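Local atomic coordinates of angiotensin-converting enzyme (Anopheles gambiae, PDB entry 6S1Y), a protein that probably acts as a zinc-dependent peptidase of the angiotensin-converting enzyme family, cleaving short peptides in the mosquito. Residues E278-G283 with T345-R350. Residues are numbered along the deposited sequence; the frame is centred on the assembly and turned at random.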
ATOM      1  N   GLU A 278     -14.813 -15.156 -15.333  1.00 55.39           N
ATOM      2  CA  GLU A 278     -14.130 -16.382 -15.734  1.00 54.77           C
ATOM      3  C   GLU A 278     -13.489 -17.069 -14.539  1.00 54.81           C
ATOM      4  O   GLU A 278     -13.439 -18.302 -14.484  1.00 55.24           O
ATOM      5  CB  GLU A 278     -13.072 -16.084 -16.786  1.00 56.48           C
ATOM      6  CG  GLU A 278     -13.644 -15.883 -18.158  1.00 61.78           C
ATOM      7  CD  GLU A 278     -14.243 -17.168 -18.708  1.00 66.26           C
ATOM      8  OE1 GLU A 278     -13.661 -18.246 -18.447  1.00 66.29           O
ATOM      9  OE2 GLU A 278     -15.294 -17.102 -19.381  1.00 68.87           O
ATOM     10  N   MET A 279     -12.969 -16.289 -13.580  1.00 52.46           N
ATOM     11  CA  MET A 279     -12.436 -16.892 -12.362  1.00 53.02           C
ATOM     12  C   MET A 279     -13.522 -17.686 -11.647  1.00 51.90           C
ATOM     13  O   MET A 279     -13.318 -18.841 -11.258  1.00 52.15           O
ATOM     14  CB  MET A 279     -11.873 -15.825 -11.418  1.00 50.54           C
ATOM     15  CG  MET A 279     -10.590 -15.152 -11.841  1.00 49.49           C
ATOM     16  SD  MET A 279     -10.271 -13.740 -10.711  1.00 49.40           S
ATOM     17  CE  MET A 279      -9.501 -14.545  -9.301  1.00 49.49           C
ATOM     18  N   ILE A 280     -14.682 -17.065 -11.454  1.00 52.76           N
ATOM     19  CA  ILE A 280     -15.796 -17.743 -10.803  1.00 54.44           C
ATOM     20  C   ILE A 280     -16.201 -18.971 -11.602  1.00 55.41           C
ATOM     21  O   ILE A 280     -16.353 -20.071 -11.058  1.00 58.24           O
ATOM     22  CB  ILE A 280     -16.974 -16.767 -10.631  1.00 53.94           C
ATOM     23  CG1 ILE A 280     -16.631 -15.741  -9.553  1.00 53.59           C
ATOM     24  CG2 ILE A 280     -18.257 -17.507 -10.311  1.00 53.91           C
ATOM     25  CD1 ILE A 280     -17.551 -14.537  -9.546  1.00 53.54           C
ATOM     26  N   ARG A 281     -16.387 -18.791 -12.911  1.00 55.33           N
ATOM     27  CA  ARG A 281     -16.883 -19.852 -13.781  1.00 55.64           C
ATOM     28  C   ARG A 281     -15.919 -21.030 -13.845  1.00 57.98           C
ATOM     29  O   ARG A 281     -16.351 -22.173 -14.045  1.00 58.33           O
ATOM     30  CB  ARG A 281     -17.121 -19.261 -15.174  1.00 59.00           C
ATOM     31  CG  ARG A 281     -17.823 -20.161 -16.146  1.00 67.23           C
ATOM     32  CD  ARG A 281     -17.775 -19.580 -17.561  1.00 72.94           C
ATOM     33  NE  ARG A 281     -16.433 -19.676 -18.134  1.00 76.88           N
ATOM     34  CZ  ARG A 281     -15.892 -20.801 -18.598  1.00 78.30           C
ATOM     35  NH1 ARG A 281     -16.570 -21.942 -18.559  1.00 79.60           N
ATOM     36  NH2 ARG A 281     -14.661 -20.791 -19.097  1.00 76.53           N
ATOM     37  N   GLN A 282     -14.616 -20.781 -13.699  1.00 55.32           N
ATOM     38  CA  GLN A 282     -13.629 -21.847 -13.659  1.00 51.05           C
ATOM     39  C   GLN A 282     -13.428 -22.403 -12.242  1.00 53.26           C
ATOM     40  O   GLN A 282     -12.434 -23.102 -11.988  1.00 52.01           O
ATOM     41  CB  GLN A 282     -12.305 -21.350 -14.253  1.00 51.44           C
ATOM     42  CG  GLN A 282     -12.291 -21.362 -15.788  1.00 51.28           C
ATOM     43  CD  GLN A 282     -11.088 -20.671 -16.411  1.00 53.69           C
ATOM     44  OE1 GLN A 282      -9.937 -20.902 -16.013  1.00 52.61           O
ATOM     45  NE2 GLN A 282     -11.351 -19.810 -17.405  1.00 55.61           N
ATOM     46  N   GLY A 283     -14.353 -22.124 -11.325  1.00 51.66           N
ATOM     47  CA  GLY A 283     -14.253 -22.652  -9.970  1.00 52.94           C
ATOM     48  C   GLY A 283     -13.004 -22.255  -9.211  1.00 51.21           C
ATOM     49  O   GLY A 283     -12.466 -23.052  -8.434  1.00 52.08           O
ATOM     50  N   THR A 345      -9.533 -13.252   1.639  1.00 45.82           N
ATOM     51  CA  THR A 345      -9.609 -13.370   0.192  1.00 45.92           C
ATOM     52  C   THR A 345     -11.012 -13.649  -0.326  1.00 46.98           C
ATOM     53  O   THR A 345     -11.745 -14.487   0.204  1.00 46.45           O
ATOM     54  CB  THR A 345      -8.677 -14.499  -0.267  1.00 44.29           C
ATOM     55  OG1 THR A 345      -7.417 -14.382   0.408  1.00 43.53           O
ATOM     56  CG2 THR A 345      -8.439 -14.426  -1.776  1.00 47.07           C
ATOM     57  N   ARG A 346     -11.357 -12.968  -1.415  1.00 49.28           N
ATOM     58  CA  ARG A 346     -12.566 -13.219  -2.188  1.00 48.52           C
ATOM     59  C   ARG A 346     -12.171 -13.493  -3.634  1.00 47.11           C
ATOM     60  O   ARG A 346     -11.065 -13.174  -4.063  1.00 47.90           O
ATOM     61  CB  ARG A 346     -13.523 -12.034  -2.098  1.00 49.30           C
ATOM     62  CG  ARG A 346     -13.924 -11.726  -0.650  1.00 50.11           C
ATOM     63  CD  ARG A 346     -15.016 -12.665  -0.191  1.00 47.13           C
ATOM     64  NE  ARG A 346     -16.292 -12.265  -0.776  1.00 51.36           N
ATOM     65  CZ  ARG A 346     -17.443 -12.911  -0.603  1.00 51.81           C
ATOM     66  NH1 ARG A 346     -17.485 -14.008   0.133  1.00 50.70           N
ATOM     67  NH2 ARG A 346     -18.546 -12.460  -1.189  1.00 51.00           N
ATOM     68  N   VAL A 347     -13.067 -14.128  -4.380  1.00 46.73           N
ATOM     69  CA  VAL A 347     -12.744 -14.617  -5.720  1.00 48.65           C
ATOM     70  C   VAL A 347     -13.166 -13.520  -6.695  1.00 49.65           C
ATOM     71  O   VAL A 347     -14.308 -13.484  -7.175  1.00 48.15           O
ATOM     72  CB  VAL A 347     -13.420 -15.955  -6.026  1.00 49.89           C
ATOM     73  CG1 VAL A 347     -13.133 -16.370  -7.463  1.00 49.50           C
ATOM     74  CG2 VAL A 347     -12.927 -17.058  -5.082  1.00 48.54           C
ATOM     75  N   ASN A 348     -12.232 -12.609  -6.985  1.00 46.89           N
ATOM     76  CA  ASN A 348     -12.406 -11.620  -8.042  1.00 47.46           C
ATOM     77  C   ASN A 348     -11.028 -11.124  -8.459  1.00 46.34           C
ATOM     78  O   ASN A 348     -10.014 -11.426  -7.823  1.00 44.35           O
ATOM     79  CB  ASN A 348     -13.314 -10.457  -7.603  1.00 46.38           C
ATOM     80  CG  ASN A 348     -12.773  -9.719  -6.392  1.00 47.57           C
ATOM     81  OD1 ASN A 348     -11.707  -9.106  -6.449  1.00 45.40           O
ATOM     82  ND2 ASN A 348     -13.502  -9.776  -5.293  1.00 48.55           N
ATOM     83  N   MET A 349     -11.008 -10.339  -9.539  1.00 46.64           N
ATOM     84  CA  MET A 349      -9.736  -9.914 -10.120  1.00 47.62           C
ATOM     85  C   MET A 349      -8.983  -8.961  -9.199  1.00 45.82           C
ATOM     86  O   MET A 349      -7.769  -9.095  -9.017  1.00 45.37           O
ATOM     87  CB  MET A 349      -9.978  -9.250 -11.480  1.00 48.85           C
ATOM     88  CG  MET A 349      -8.700  -8.865 -12.201  1.00 49.73           C
ATOM     89  SD  MET A 349      -8.958  -8.266 -13.900  1.00 50.39           S
ATOM     90  CE  MET A 349      -9.702  -6.672 -13.595  1.00 49.11           C
ATOM     91  N   ARG A 350      -9.683  -7.979  -8.624  1.00 47.46           N
ATOM     92  CA  ARG A 350      -9.060  -7.072  -7.660  1.00 47.73           C
ATOM     93  C   ARG A 350      -8.279  -7.858  -6.604  1.00 46.24           C
ATOM     94  O   ARG A 350      -7.084  -7.629  -6.394  1.00 45.52           O
ATOM     95  CB  ARG A 350     -10.153  -6.208  -7.023  1.00 48.48           C
ATOM     96  CG  ARG A 350      -9.685  -5.071  -6.125  1.00 51.47           C
ATOM     97  CD  ARG A 350     -10.887  -4.243  -5.667  1.00 51.27           C
ATOM     98  NE  ARG A 350     -11.781  -5.000  -4.783  1.00 57.33           N
ATOM     99  CZ  ARG A 350     -12.906  -5.607  -5.160  1.00 58.61           C
ATOM    100  NH1 ARG A 350     -13.627  -6.266  -4.253  1.00 54.77           N
ATOM    101  NH2 ARG A 350     -13.326  -5.568  -6.437  1.00 57.93           N
TER
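M279 lies across the backbone of N348 at the approach to helix 349-368. Its thioether end does the touching: CE comes within 3.5 Å of N348 O, and SD sits 3.7 Å from M349 N. A flexible, unbranched methionine suits this place, since its chain lets the sulfur and methyl lie over the N348 peptide while the residue stays buried. CG stands beside the backbone N, chi2 is extended, and a bend at chi3 (82°) brings the terminal methyl round to the carbonyl. Closer to its own helix, M279 CB meets V347 CG1 at 4.2 Å.

V347 is the second point of contact. Its CG1, anti to the backbone N (chi1 176°), reaches the CG1 of I280 at 4.1 Å, while V347 O faces the same I280 CG1 at 4.0 Å. Two beta-branched residues give firm apolar surfaces here, and V347 is presented at the centre of an inverse gamma turn.

Further out, both segments lie at helix ends. N348 is the N-cap of helix 349-368, where asparagine fits because its short side chain can turn back onto an early amide: OD1 accepts from E351 N, while M349 N is hydrogen-bonded to T276 OG1, at the start of helix 276-281. That helix closes in a Schellman motif with G283 at C-prime, in a left-handed backbone conformation that glycine, lacking a CB, adopts easily. On its far flank E278 OE1 gathers two donors, R281 NH2 in a salt bridge at 2.8 Å and Q282 NE2 in a hydrogen bond at 3.0 Å; Q282 NE2 also donates to G405 O.

Helix 349-368 carries the zinc ligands H357 and H361, so this contact packs helix 276-281 against the start of the zinc-binding helix. Between the two segments the side-chain contact is van der Waals and largely apolar, while the threonine hydrogen bond one turn back adds a directional link between the same two helices.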